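Local coordinates for periplasmic binding protein/LacI transcriptional regulator (Alkaliphilus metalliredigens, PDB 3CTP), which binds beta-D-xylulofuranose and probably acts as a sugar-responsive, DNA-binding transcriptional repressor of the LacI family, at residues A[61-66]-A[91-96]. Sequence-based numbering, arbitrary orientation.
Sequences KTIGLM and YTLFLC
Lys61 folds over the ring of Tyr91: with chi2 at -65° and chi3 at -79° its chain bends back, placing CE over one face but displaced toward the rim, 4.1 Å from the ring centroid, a CH-pi contact. NZ lies off-centre, 4.3 Å from the same centroid, in a cation-pi interaction. The Lys61 carbonyl O accepts the N-H of Thr92, opening the parallel pairing. At Thr62 the side chain divides its work. OG1 shares a hydrogen bond with Thr92 OG1 at 2.9 Å, and a water also bonds to the Thr92 hydroxyl; CG2, anti to the backbone N, sits over a face of Phe94, 3.8 Å from its centroid. On the other side of the sheet, Ile63 CD1 reaches Tyr91 CG at 3.6 Å, while its CB meets Leu93 CD2; its N-H goes to Thr92 O and its O takes the N-H of Phe94, the alternation expected of parallel strands. Replacing Tyr91 by an alanine removes the ring, which is likely to leave the Lys61 ammonium without its aromatic partner and open a gap beside Ile63 CD1. Gly64 comes close with its CA to Phe94 O, which accepts the N-H of Leu65 in a nearly straight bond (171° at the hydrogen). Leu65 CD2 packs 3.7 Å from Leu95 CD2, the two side chains parallel, and helix 73-88 covers this face through Ala79 and Ile82. At Met66, CG rests against Cys96 CB, 3.8 Å away, and the pairing runs on through a backbone bond between Cys96 and Val67. Strand 92-97, at the sheet edge within its own chain, meets the second subunit, where Phe94 stacks on Phe94 of that subunit. In-register parallel strands joined through helix 73-88 form the beta-alpha-beta unit that begins the N-terminal subdomain of the periplasmic-binding-protein-like fold in LacI-family regulators.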
ATOM      1  N   LYS A  61      -8.249 -25.105  -3.279  1.00 22.02           N
ATOM      2  CA  LYS A  61      -6.838 -24.806  -3.334  1.00 18.70           C
ATOM      3  C   LYS A  61      -6.646 -23.332  -3.083  1.00 15.10           C
ATOM      4  O   LYS A  61      -5.808 -22.709  -3.712  1.00 14.96           O
ATOM      5  CB  LYS A  61      -6.231 -25.210  -4.683  1.00 20.77           C
ATOM      6  CG  LYS A  61      -6.357 -26.702  -4.950  1.00 26.14           C
ATOM      7  CD  LYS A  61      -5.526 -27.483  -3.940  1.00 25.55           C
ATOM      8  CE  LYS A  61      -4.037 -27.477  -4.302  1.00 22.49           C
ATOM      9  NZ  LYS A  61      -3.340 -28.597  -3.598  1.00 33.52           N
ATOM     10  N   THR A  62      -7.391 -22.784  -2.118  1.00 12.96           N
ATOM     11  CA  THR A  62      -7.230 -21.379  -1.759  1.00 11.61           C
ATOM     12  C   THR A  62      -6.919 -21.243  -0.273  1.00 11.76           C
ATOM     13  O   THR A  62      -7.484 -21.985   0.558  1.00 14.70           O
ATOM     14  CB  THR A  62      -8.461 -20.559  -2.134  1.00 14.41           C
ATOM     15  OG1 THR A  62      -8.661 -20.670  -3.557  1.00 17.35           O
ATOM     16  CG2 THR A  62      -8.267 -19.073  -1.792  1.00 16.14           C
ATOM     17  N   ILE A  63      -6.000 -20.333   0.028  1.00 10.30           N
ATOM     18  CA  ILE A  63      -5.618 -20.003   1.404  1.00  9.31           C
ATOM     19  C   ILE A  63      -6.104 -18.586   1.694  1.00  9.63           C
ATOM     20  O   ILE A  63      -6.045 -17.713   0.821  1.00 10.82           O
ATOM     21  CB  ILE A  63      -4.096 -20.040   1.539  1.00  9.76           C
ATOM     22  CG1 ILE A  63      -3.666 -21.499   1.517  1.00 11.11           C
ATOM     23  CG2 ILE A  63      -3.642 -19.324   2.822  1.00 11.95           C
ATOM     24  CD1 ILE A  63      -2.186 -21.724   1.140  1.00 12.92           C
ATOM     25  N   GLY A  64      -6.618 -18.352   2.894  1.00  9.23           N
ATOM     26  CA  GLY A  64      -7.034 -16.994   3.258  1.00  9.66           C
ATOM     27  C   GLY A  64      -5.910 -16.328   4.010  1.00  9.89           C
ATOM     28  O   GLY A  64      -5.383 -16.907   4.968  1.00 11.47           O
ATOM     29  N   LEU A  65      -5.503 -15.154   3.569  1.00  8.45           N
ATOM     30  CA  LEU A  65      -4.467 -14.390   4.261  1.00  7.83           C
ATOM     31  C   LEU A  65      -5.109 -13.174   4.906  1.00  9.24           C
ATOM     32  O   LEU A  65      -5.618 -12.300   4.198  1.00  9.17           O
ATOM     33  CB  LEU A  65      -3.400 -13.907   3.274  1.00  8.95           C
ATOM     34  CG  LEU A  65      -2.370 -12.878   3.781  1.00  8.81           C
ATOM     35  CD1 LEU A  65      -1.590 -13.433   4.999  1.00 12.48           C
ATOM     36  CD2 LEU A  65      -1.383 -12.485   2.701  1.00 11.55           C
ATOM     37  N   MET A  66      -5.095 -13.115   6.235  1.00  8.48           N
ATOM     38  CA  MET A  66      -5.580 -11.941   6.909  1.00  9.86           C
ATOM     39  C   MET A  66      -4.449 -10.954   7.055  1.00 13.29           C
ATOM     40  O   MET A  66      -3.357 -11.315   7.564  1.00 16.16           O
ATOM     41  CB  MET A  66      -6.262 -12.331   8.240  1.00 12.93           C
ATOM     42  CG  MET A  66      -7.724 -12.956   7.920  1.00 15.17           C
ATOM     43  SD  MET A  66      -8.719 -13.297   9.249  1.00 21.09           S
ATOM     44  CE  MET A  66      -7.588 -14.302  10.179  1.00 16.81           C
ATOM     45  N   TYR A  91      -1.529 -23.147  -4.615  1.00  9.75           N
ATOM     46  CA  TYR A  91      -2.649 -22.450  -3.965  1.00  9.77           C
ATOM     47  C   TYR A  91      -2.784 -21.011  -4.451  1.00 11.26           C
ATOM     48  O   TYR A  91      -1.780 -20.347  -4.759  1.00 12.93           O
ATOM     49  CB  TYR A  91      -2.440 -22.409  -2.442  1.00  9.70           C
ATOM     50  CG  TYR A  91      -2.556 -23.767  -1.808  1.00 10.22           C
ATOM     51  CD1 TYR A  91      -3.757 -24.191  -1.263  1.00 11.57           C
ATOM     52  CD2 TYR A  91      -1.469 -24.642  -1.793  1.00 12.68           C
ATOM     53  CE1 TYR A  91      -3.869 -25.438  -0.676  1.00 13.50           C
ATOM     54  CE2 TYR A  91      -1.578 -25.889  -1.241  1.00 12.73           C
ATOM     55  CZ  TYR A  91      -2.774 -26.297  -0.689  1.00 13.33           C
ATOM     56  OH  TYR A  91      -2.852 -27.567  -0.133  1.00 17.49           O
ATOM     57  N   THR A  92      -4.031 -20.541  -4.516  1.00 11.15           N
ATOM     58  CA  THR A  92      -4.295 -19.109  -4.681  1.00 11.39           C
ATOM     59  C   THR A  92      -4.597 -18.496  -3.308  1.00 12.04           C
ATOM     60  O   THR A  92      -4.742 -19.221  -2.332  1.00 13.53           O
ATOM     61  CB  THR A  92      -5.469 -18.899  -5.601  1.00 13.61           C
ATOM     62  OG1 THR A  92      -6.508 -19.814  -5.255  1.00 17.03           O
ATOM     63  CG2 THR A  92      -5.045 -19.248  -7.030  1.00 15.94           C
ATOM     64  N   LEU A  93      -4.659 -17.165  -3.224  1.00 12.02           N
ATOM     65  CA  LEU A  93      -4.911 -16.488  -1.946  1.00 12.07           C
ATOM     66  C   LEU A  93      -6.139 -15.561  -2.051  1.00 12.07           C
ATOM     67  O   LEU A  93      -6.340 -14.906  -3.073  1.00 12.97           O
ATOM     68  CB  LEU A  93      -3.757 -15.550  -1.609  1.00 15.97           C
ATOM     69  CG  LEU A  93      -2.422 -16.007  -1.085  1.00 22.63           C
ATOM     70  CD1 LEU A  93      -1.637 -14.753  -0.687  1.00 16.75           C
ATOM     71  CD2 LEU A  93      -2.649 -16.890   0.112  1.00 17.87           C
ATOM     72  N   PHE A  94      -6.931 -15.515  -0.989  1.00 10.62           N
ATOM     73  CA  PHE A  94      -7.901 -14.438  -0.766  1.00 10.92           C
ATOM     74  C   PHE A  94      -7.297 -13.549   0.308  1.00 12.10           C
ATOM     75  O   PHE A  94      -6.896 -14.059   1.363  1.00 14.32           O
ATOM     76  CB  PHE A  94      -9.217 -14.984  -0.214  1.00 12.03           C
ATOM     77  CG  PHE A  94     -10.066 -15.720  -1.216  1.00 12.48           C
ATOM     78  CD1 PHE A  94     -10.048 -15.373  -2.542  1.00 14.34           C
ATOM     79  CD2 PHE A  94     -10.924 -16.711  -0.796  1.00 14.52           C
ATOM     80  CE1 PHE A  94     -10.862 -16.047  -3.476  1.00 20.50           C
ATOM     81  CE2 PHE A  94     -11.729 -17.367  -1.696  1.00 17.86           C
ATOM     82  CZ  PHE A  94     -11.689 -17.053  -3.027  1.00 16.60           C
ATOM     83  N   LEU A  95      -7.220 -12.243   0.085  1.00  9.69           N
ATOM     84  CA  LEU A  95      -6.731 -11.335   1.127  1.00  9.84           C
ATOM     85  C   LEU A  95      -7.902 -10.731   1.858  1.00 12.38           C
ATOM     86  O   LEU A  95      -8.885 -10.330   1.230  1.00 11.99           O
ATOM     87  CB  LEU A  95      -5.926 -10.178   0.544  1.00 11.49           C
ATOM     88  CG  LEU A  95      -4.861 -10.510  -0.467  1.00 16.62           C
ATOM     89  CD1 LEU A  95      -4.105  -9.183  -0.789  1.00 16.83           C
ATOM     90  CD2 LEU A  95      -3.913 -11.517   0.118  1.00 17.47           C
ATOM     91  N   CYS A  96      -7.791 -10.659   3.186  1.00 12.77           N
ATOM     92  CA  CYS A  96      -8.867 -10.157   4.038  1.00 14.73           C
ATOM     93  C   CYS A  96      -8.293  -9.097   4.933  1.00 16.99           C
ATOM     94  O   CYS A  96      -7.343  -9.311   5.666  1.00 16.79           O
ATOM     95  CB  CYS A  96      -9.416 -11.293   4.913  1.00 15.02           C
ATOM     96  SG  CYS A  96     -10.149 -12.658   3.933  1.00 21.37           S
TER
HETATM   97  O   HOH W   1      -6.794 -22.036  -6.831  1.00 18.48           O